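Local coordinates for integron cassette protein Vpc_cass2 (Vibrio paracholerae, PDB 3JRT) that is of unknown function but, encoded by a mobile integron gene cassette, folds as a mainly helical protein that pairs with a second copy, at residues N154-D157 against E158-W162; L73-Y76 against S77-N81; C127-H130 against V131-S135; L42-A45 against V46-K50. One frame throughout, in Å; residues are numbered along the deposited sequence.

Contact 1. Residues N154-D157 against E158-W162; sequences NFAD and EFLDW
Asp161 lays one face of its carboxylate over the backbone oxygen of Asp157: Asp157 O is 3.5 Å from Asp161 CG and lies about equally far from its two carboxylate oxygens. This approach follows from the backbone, where Asp161 N donates to Asp157 O at 2.8 Å. The same acidic side chain also packs on Lys50 of helix 27-53. The ring of Phe159 takes another course. With CG anti to the backbone N (chi1 -170°) it swings clear of 154-157, so that CB alone stays near Ala156 O, and the ring meets Phe151 of helix 140-151 edge-to-face. Further on, the indole of Trp162 meets the ring of Tyr110 with the planes about 15° apart. The apolar part of the contact is small: Ala156 CB touches Leu160 CD1 at 3.9 Å. Leu160 CG also leans on Ala156 O, at 3.4 Å, beside the backbone bond from Leu160 N to Ala156 O (2.9 Å), which is almost straight at 171°. Leu160 reaches beyond this turn to Val46 and Lys50, bringing the short helix against helix 27-53. A water spans the start of the helix: it donates to Phe155 O at 2.6 Å and accepts from Phe159 N at 2.8 Å. The acidic side chains of Asp157 and Glu158 lie where the helix dipole would probably suit negative charge. Together these features make the first turn of an alpha-helix, with a water joining the preceding loop to it; here it opens helix 157-163, whose inner side packs on the helical core.

Contact 2. Residues L73-Y76 against S77-N81; sequences LCVY and SIVIN
Ser77 CB lies 3.6 Å from Cys74 O, three residues back in the unbroken alpha-helix 64-91 near the centre of the chain; the i to i+4 backbone ladder follows, with Ile78, Val79 and Ile80 bonding to Cys74, Val75 and Tyr76. Ser77 also packs on Leu73 of the second subunit, and Leu73 on Ser77 of that subunit. Next, Ile78 N donates to Cys74 O at 2.9 Å, and the isoleucine runs its longer branch back past the same oxygen, CG1 coming within 3.4 Å. Its side chain then faces Ala45 of helix 27-53 and Met150 of helix 140-151. Val79 divides its methyls: CG1 touches Val75 CG1 at 4.2 Å, while CG2, set between the backbone N and the carbonyl carbon (chi1 of CG1 -57°), abuts Tyr76 O at 3.3 Å. Ile80 lays CB, CG1 and CD1 along Tyr76 O; its side chain packs on Cys127 of the second subunit. Asn81 closes the run with a double grip on Ser77 O. Its N and ND2 reach that oxygen from opposite faces of the carbonyl plane, each at 3.0 Å, and the ND2 bond is bent to 139°, with ND2 standing well above the plane.

Contact 3. Residues C127-H130 against V131-S135; sequences CVAH and VSDKS
The chain turns at His130 to Asp133 in a type I beta turn, closed by Asp133 N donating to His130 O at 2.9 Å from well above the carbonyl plane, just after helix 118-128 has ended and Ala129 has left helical geometry. The imidazole folds back against the turn. Its CG stands anti to the backbone N (chi1 -179°), which carries ND1 round to the amide of Ser132. There Ser132 N donates to His130 ND1 at 2.8 Å, nearly straight at 165° and close to the ring plane, so the N-H meets the edge of the imidazole and fixes the ring's rotation. Ser132 CB comes up beside the same nitrogen, 3.3 Å from His130 ND1. Looser contacts follow: Asp133 CB lies 3.6 Å from His130 O, and Ala129 CB is 4.0 Å from Asp133 O. The Asp133 carboxylate turns forward along the chain. Asp133 OD1 receives Ser135 OG at 2.7 Å on the syn side and Ser135 N at 3.1 Å on the anti side, the latter from out of the carboxylate plane. Two donors from a single residue thus grip one oxygen. The second subunit braces the loop: Val131 N donates to Glu87 of that subunit, Lys134 makes a salt bridge to its Glu30, and His130 packs against the same Glu87. The whole is a type I beta turn running straight into an Asx turn, in the loop after helix 118-128 that takes part in the dimer interface.

Contact 4. Residues L42-A45 against V46-K50; sequences LTIA and VTVLK
Ile44 and Val48 cross obliquely one turn apart on the alpha-helix 27-53, the long first helix of the all-helical fold, and Ile44 CG1 meets Val48 CG2 at 4.0 Å. Ile44 sets CG1 anti to its backbone N (chi1 -168°), sending the branch forward along the helix toward the valine. Val48 CG2 in turn points back, beside its own N, and settles 3.2 Å from Ile44 O, the acceptor of the straight 173° bond from Val48 N. This pair faces the second subunit, where Ile44 packs on Ile70 and Val48 on Tyr52 of that chain. Val46, on another side of the helix, behaves similarly: its CG2 rests 3.4 Å from Leu42 O, although the bond from Val46 N to that oxygen is long and weak. Leu42 and Val46 turn toward Ile163 of helix 157-163, whereas Ala45, Val48 and Leu49 look onto helix 64-91. Ala45, its side chain ending at CB, packs there on Ile78, and its carbonyl accepts from Leu49 N at 3.2 Å. The partly exposed side carries the two threonines, which stand one turn apart. Both direct their hydroxyl back to the carbonyl four residues earlier: Thr43 OG1 bonds to Ile39 O, and Thr47 repeats the pattern on Thr43. With Thr47 OG1 beside its own N (chi1 -63°), Thr43 O takes two donors from one residue, Thr47 N at 3.1 Å and Thr47 OG1 at 3.0 Å, arriving from opposite faces of the carbonyl plane.

In the fold
Contacts 2 and 4 are buried and sit on neighbouring helices, 64-91 and 27-53, which pack together where Cys74 SG meets Val48 CG1 at 3.6 Å; their chemistry is mostly backbone ladder and aliphatic packing. Contact 1 lies at the surface, yet it joins contact 4 where Leu160 CD2 meets Leu49 CD2 at 4.2 Å, while Phe159 reaches Ile78 of contact 2. Contact 3 is the outlier, some 28 Å from contact 1 between centres, and relies on polar turn bonds. It meets contact 2 through Cys127 against Tyr76. Contacts 2, 3 and 4 all reach the second subunit, the helical pair by packing and the loop also by hydrogen bonds and a salt bridge; contact 1 does not.

Contact 1. Residues N154-D157 against E158-W162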
# COMPACT_ATOMS: atom_id res chain seq x y z
N ASN A 154 14.07 -7.27 -16.26
CA ASN A 154 14.84 -7.03 -15.05
C ASN A 154 15.11 -5.55 -14.80
O ASN A 154 15.78 -5.21 -13.83
CB ASN A 154 16.16 -7.81 -15.11
CG ASN A 154 15.93 -9.32 -15.13
OD1 ASN A 154 15.40 -9.89 -14.17
ND2 ASN A 154 16.32 -9.96 -16.23
N PHE A 155 14.58 -4.70 -15.66
CA PHE A 155 14.81 -3.26 -15.58
C PHE A 155 13.52 -2.47 -15.43
O PHE A 155 12.60 -2.56 -16.25
CB PHE A 155 15.64 -2.76 -16.77
CG PHE A 155 17.07 -3.19 -16.73
CD1 PHE A 155 17.66 -3.56 -15.53
CD2 PHE A 155 17.84 -3.23 -17.88
CE1 PHE A 155 18.99 -3.98 -15.48
CE2 PHE A 155 19.18 -3.64 -17.84
CZ PHE A 155 19.75 -4.02 -16.63
N ALA A 156 13.47 -1.68 -14.37
CA ALA A 156 12.28 -0.96 -13.96
C ALA A 156 12.09 0.36 -14.70
O ALA A 156 10.98 0.90 -14.73
CB ALA A 156 12.35 -0.70 -12.46
N ASP A 157 13.16 0.89 -15.29
CA ASP A 157 13.14 2.25 -15.83
C ASP A 157 11.93 2.52 -16.72
O ASP A 157 11.25 3.51 -16.54
CB ASP A 157 14.42 2.52 -16.63
CG ASP A 157 15.67 2.20 -15.84
OD1 ASP A 157 15.72 1.12 -15.20
OD2 ASP A 157 16.62 3.01 -15.86
N GLU A 158 11.68 1.63 -17.68
CA GLU A 158 10.66 1.85 -18.69
C GLU A 158 9.30 2.03 -18.02
O GLU A 158 8.65 3.06 -18.19
CB GLU A 158 10.62 0.69 -19.67
CG GLU A 158 9.79 0.92 -20.93
CD GLU A 158 10.06 -0.12 -22.03
OE1 GLU A 158 11.10 -0.81 -21.97
OE2 GLU A 158 9.21 -0.25 -22.95
N PHE A 159 8.89 1.03 -17.26
CA PHE A 159 7.60 1.08 -16.60
C PHE A 159 7.49 2.26 -15.63
O PHE A 159 6.50 2.98 -15.62
CB PHE A 159 7.30 -0.22 -15.89
CG PHE A 159 5.89 -0.32 -15.40
CD1 PHE A 159 4.86 -0.60 -16.28
CD2 PHE A 159 5.60 -0.12 -14.08
CE1 PHE A 159 3.57 -0.69 -15.84
CE2 PHE A 159 4.31 -0.21 -13.63
CZ PHE A 159 3.30 -0.50 -14.50
N LEU A 160 8.53 2.47 -14.82
CA LEU A 160 8.49 3.60 -13.89
C LEU A 160 8.32 4.92 -14.65
O LEU A 160 7.52 5.77 -14.25
CB LEU A 160 9.76 3.64 -13.03
CG LEU A 160 9.92 2.53 -11.99
CD1 LEU A 160 11.16 2.76 -11.12
CD2 LEU A 160 8.67 2.40 -11.10
N ASP A 161 9.07 5.09 -15.74
CA ASP A 161 8.99 6.32 -16.53
C ASP A 161 7.62 6.46 -17.17
O ASP A 161 7.12 7.57 -17.37
CB ASP A 161 10.07 6.36 -17.60
CG ASP A 161 11.37 6.95 -17.10
OD1 ASP A 161 11.42 7.34 -15.91
OD2 ASP A 161 12.34 7.01 -17.88
N TRP A 162 7.02 5.32 -17.48
CA TRP A 162 5.68 5.28 -18.03
C TRP A 162 4.63 5.71 -16.99
O TRP A 162 3.61 6.29 -17.35
CB TRP A 162 5.38 3.87 -18.53
CG TRP A 162 4.02 3.69 -19.13
CD1 TRP A 162 3.64 3.97 -20.42
CD2 TRP A 162 2.87 3.14 -18.49
NE1 TRP A 162 2.32 3.65 -20.61
CE2 TRP A 162 1.82 3.14 -19.44
CE3 TRP A 162 2.63 2.65 -17.20
CZ2 TRP A 162 0.55 2.65 -19.14
CZ3 TRP A 162 1.35 2.19 -16.90
CH2 TRP A 162 0.33 2.20 -17.87
O HOH W 1 10.34 -1.36 -16.89

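Contact 2. Residues L73-Y76 against S77-N81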
# COMPACT_ATOMS: atom_id res chain seq x y z
N LEU A 73 6.26 -2.55 -0.98
CA LEU A 73 5.59 -1.33 -0.52
C LEU A 73 5.18 -0.48 -1.71
O LEU A 73 4.03 -0.07 -1.80
CB LEU A 73 6.48 -0.51 0.43
CG LEU A 73 5.92 0.86 0.85
CD1 LEU A 73 4.64 0.68 1.65
CD2 LEU A 73 6.92 1.66 1.68
N CYS A 74 6.13 -0.20 -2.60
CA CYS A 74 5.86 0.73 -3.70
C CYS A 74 5.05 0.10 -4.82
O CYS A 74 4.10 0.69 -5.36
CB CYS A 74 7.16 1.33 -4.22
SG CYS A 74 8.06 2.28 -2.95
N VAL A 75 5.40 -1.13 -5.16
CA VAL A 75 4.66 -1.82 -6.21
C VAL A 75 3.18 -2.05 -5.84
O VAL A 75 2.30 -1.81 -6.67
CB VAL A 75 5.38 -3.12 -6.58
CG1 VAL A 75 4.46 -4.08 -7.34
CG2 VAL A 75 6.67 -2.79 -7.35
N TYR A 76 2.90 -2.51 -4.63
CA TYR A 76 1.51 -2.68 -4.22
C TYR A 76 0.72 -1.38 -4.38
O TYR A 76 -0.43 -1.36 -4.83
CB TYR A 76 1.41 -3.19 -2.77
CG TYR A 76 1.77 -4.66 -2.64
CD1 TYR A 76 1.77 -5.49 -3.74
CD2 TYR A 76 2.08 -5.23 -1.40
CE1 TYR A 76 2.08 -6.84 -3.63
CE2 TYR A 76 2.40 -6.58 -1.28
CZ TYR A 76 2.40 -7.38 -2.41
OH TYR A 76 2.69 -8.71 -2.34
N SER A 77 1.35 -0.27 -4.05
CA SER A 77 0.64 0.99 -4.13
C SER A 77 0.38 1.33 -5.61
O SER A 77 -0.73 1.71 -6.00
CB SER A 77 1.44 2.09 -3.43
OG SER A 77 0.78 3.33 -3.55
N ILE A 78 1.41 1.20 -6.43
CA ILE A 78 1.25 1.38 -7.88
C ILE A 78 0.13 0.49 -8.46
O ILE A 78 -0.72 0.97 -9.20
CB ILE A 78 2.57 1.12 -8.61
CG1 ILE A 78 3.56 2.26 -8.27
CG2 ILE A 78 2.35 0.95 -10.12
CD1 ILE A 78 4.99 1.92 -8.66
N VAL A 79 0.10 -0.79 -8.11
CA VAL A 79 -0.92 -1.65 -8.71
C VAL A 79 -2.32 -1.31 -8.21
O VAL A 79 -3.28 -1.30 -8.98
CB VAL A 79 -0.59 -3.18 -8.62
CG1 VAL A 79 0.78 -3.46 -9.29
CG2 VAL A 79 -0.61 -3.70 -7.17
N ILE A 80 -2.43 -1.01 -6.92
CA ILE A 80 -3.72 -0.58 -6.37
C ILE A 80 -4.22 0.65 -7.12
O ILE A 80 -5.39 0.74 -7.47
CB ILE A 80 -3.63 -0.31 -4.85
CG1 ILE A 80 -3.69 -1.63 -4.07
CG2 ILE A 80 -4.73 0.68 -4.40
CD1 ILE A 80 -3.13 -1.50 -2.62
N ASN A 81 -3.33 1.59 -7.40
CA ASN A 81 -3.76 2.80 -8.07
C ASN A 81 -3.98 2.68 -9.58
O ASN A 81 -4.86 3.32 -10.13
CB ASN A 81 -2.83 3.95 -7.72
CG ASN A 81 -3.10 4.47 -6.33
OD1 ASN A 81 -4.14 5.06 -6.09
ND2 ASN A 81 -2.22 4.19 -5.41

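Contact 3. Residues C127-H130 against V131-S135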
# COMPACT_ATOMS: atom_id res chain seq x y z
N CYS A 127 -2.47 -8.61 -2.78
CA CYS A 127 -2.10 -7.63 -1.76
C CYS A 127 -3.30 -7.20 -0.94
O CYS A 127 -3.19 -6.89 0.23
CB CYS A 127 -1.51 -6.38 -2.42
SG CYS A 127 -1.52 -4.98 -1.32
N VAL A 128 -4.45 -7.17 -1.59
CA VAL A 128 -5.65 -6.63 -1.00
C VAL A 128 -6.57 -7.72 -0.42
O VAL A 128 -7.40 -7.45 0.44
CB VAL A 128 -6.40 -5.85 -2.09
CG1 VAL A 128 -7.89 -6.05 -2.00
CG2 VAL A 128 -5.99 -4.39 -2.05
N ALA A 129 -6.41 -8.96 -0.87
CA ALA A 129 -7.32 -10.04 -0.45
C ALA A 129 -7.33 -10.27 1.05
O ALA A 129 -6.38 -9.96 1.76
CB ALA A 129 -6.99 -11.33 -1.19
N HIS A 130 -8.43 -10.83 1.53
CA HIS A 130 -8.57 -11.21 2.92
C HIS A 130 -7.74 -12.46 3.12
O HIS A 130 -7.60 -13.25 2.20
CB HIS A 130 -10.04 -11.49 3.21
CG HIS A 130 -10.33 -11.86 4.63
ND1 HIS A 130 -9.98 -13.08 5.16
CD2 HIS A 130 -10.97 -11.18 5.61
CE1 HIS A 130 -10.37 -13.13 6.43
NE2 HIS A 130 -10.97 -12.00 6.72
N VAL A 131 -7.16 -12.64 4.31
CA VAL A 131 -6.30 -13.80 4.57
C VAL A 131 -7.00 -15.12 4.25
O VAL A 131 -6.37 -16.08 3.79
CB VAL A 131 -5.83 -13.83 6.04
CG1 VAL A 131 -5.32 -15.22 6.40
CG2 VAL A 131 -4.76 -12.78 6.28
N SER A 132 -8.31 -15.16 4.49
CA SER A 132 -9.09 -16.39 4.31
C SER A 132 -9.40 -16.65 2.84
O SER A 132 -9.69 -17.79 2.45
CB SER A 132 -10.39 -16.35 5.13
OG SER A 132 -11.34 -15.43 4.60
N ASP A 133 -9.35 -15.60 2.02
CA ASP A 133 -9.62 -15.73 0.60
C ASP A 133 -8.35 -16.12 -0.17
O ASP A 133 -7.61 -15.26 -0.63
CB ASP A 133 -10.18 -14.42 0.05
CG ASP A 133 -10.34 -14.44 -1.45
OD1 ASP A 133 -10.17 -15.53 -2.06
OD2 ASP A 133 -10.61 -13.37 -2.03
N LYS A 134 -8.13 -17.42 -0.33
CA LYS A 134 -6.90 -17.88 -0.96
C LYS A 134 -7.02 -18.10 -2.47
O LYS A 134 -6.12 -18.65 -3.09
CB LYS A 134 -6.36 -19.13 -0.26
CG LYS A 134 -5.19 -18.83 0.69
CD LYS A 134 -4.26 -20.03 0.80
CE LYS A 134 -2.88 -19.65 1.33
NZ LYS A 134 -1.93 -20.82 1.31
N SER A 135 -8.11 -17.65 -3.07
CA SER A 135 -8.28 -17.79 -4.51
C SER A 135 -7.36 -16.84 -5.25
O SER A 135 -7.08 -17.03 -6.43
CB SER A 135 -9.72 -17.50 -4.92
OG SER A 135 -10.02 -16.13 -4.70

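Contact 4. Residues L42-A45 against V46-K50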
# COMPACT_ATOMS: atom_id res chain seq x y z
N LEU A 42 0.64 7.71 -7.14
CA LEU A 42 1.47 7.10 -8.17
C LEU A 42 2.82 7.81 -8.21
O LEU A 42 3.85 7.19 -8.32
CB LEU A 42 0.80 7.15 -9.53
CG LEU A 42 -0.38 6.20 -9.78
CD1 LEU A 42 -1.18 6.65 -11.01
CD2 LEU A 42 0.09 4.76 -9.93
N THR A 43 2.80 9.13 -8.08
CA THR A 43 4.04 9.89 -8.15
C THR A 43 4.95 9.56 -6.97
O THR A 43 6.15 9.41 -7.14
CB THR A 43 3.75 11.42 -8.20
OG1 THR A 43 3.03 11.71 -9.40
CG2 THR A 43 5.04 12.26 -8.15
N ILE A 44 4.38 9.44 -5.78
CA ILE A 44 5.20 9.22 -4.60
C ILE A 44 5.78 7.79 -4.53
O ILE A 44 6.91 7.59 -4.14
CB ILE A 44 4.48 9.61 -3.30
CG1 ILE A 44 5.49 9.64 -2.16
CG2 ILE A 44 3.36 8.63 -2.96
CD1 ILE A 44 6.49 10.77 -2.28
N ALA A 45 4.98 6.80 -4.92
CA ALA A 45 5.43 5.42 -4.96
C ALA A 45 6.66 5.26 -5.87
O ALA A 45 7.62 4.57 -5.51
CB ALA A 45 4.29 4.52 -5.43
N VAL A 46 6.64 5.91 -7.02
CA VAL A 46 7.77 5.89 -7.96
C VAL A 46 8.97 6.62 -7.37
O VAL A 46 10.09 6.11 -7.42
CB VAL A 46 7.36 6.53 -9.32
CG1 VAL A 46 8.60 6.80 -10.20
CG2 VAL A 46 6.37 5.65 -10.04
N THR A 47 8.73 7.80 -6.79
CA THR A 47 9.80 8.60 -6.18
C THR A 47 10.48 7.85 -5.04
O THR A 47 11.71 7.78 -4.95
CB THR A 47 9.27 9.95 -5.63
OG1 THR A 47 8.75 10.74 -6.71
CG2 THR A 47 10.39 10.72 -4.94
N VAL A 48 9.69 7.29 -4.14
CA VAL A 48 10.26 6.53 -3.04
C VAL A 48 11.13 5.37 -3.53
O VAL A 48 12.24 5.17 -3.05
CB VAL A 48 9.15 5.98 -2.13
CG1 VAL A 48 9.72 4.95 -1.17
CG2 VAL A 48 8.50 7.14 -1.36
N LEU A 49 10.61 4.62 -4.50
CA LEU A 49 11.28 3.45 -5.04
C LEU A 49 12.62 3.86 -5.65
O LEU A 49 13.65 3.30 -5.33
CB LEU A 49 10.40 2.77 -6.08
CG LEU A 49 10.93 1.45 -6.64
CD1 LEU A 49 11.45 0.57 -5.51
CD2 LEU A 49 9.84 0.75 -7.45
N LYS A 50 12.58 4.88 -6.48
CA LYS A 50 13.80 5.43 -7.05
C LYS A 50 14.77 5.96 -6.02
O LYS A 50 15.98 5.76 -6.17
CB LYS A 50 13.48 6.44 -8.15
CG LYS A 50 13.08 5.70 -9.43
CD LYS A 50 12.29 6.56 -10.40
CE LYS A 50 13.10 7.70 -10.91
NZ LYS A 50 12.46 8.29 -12.12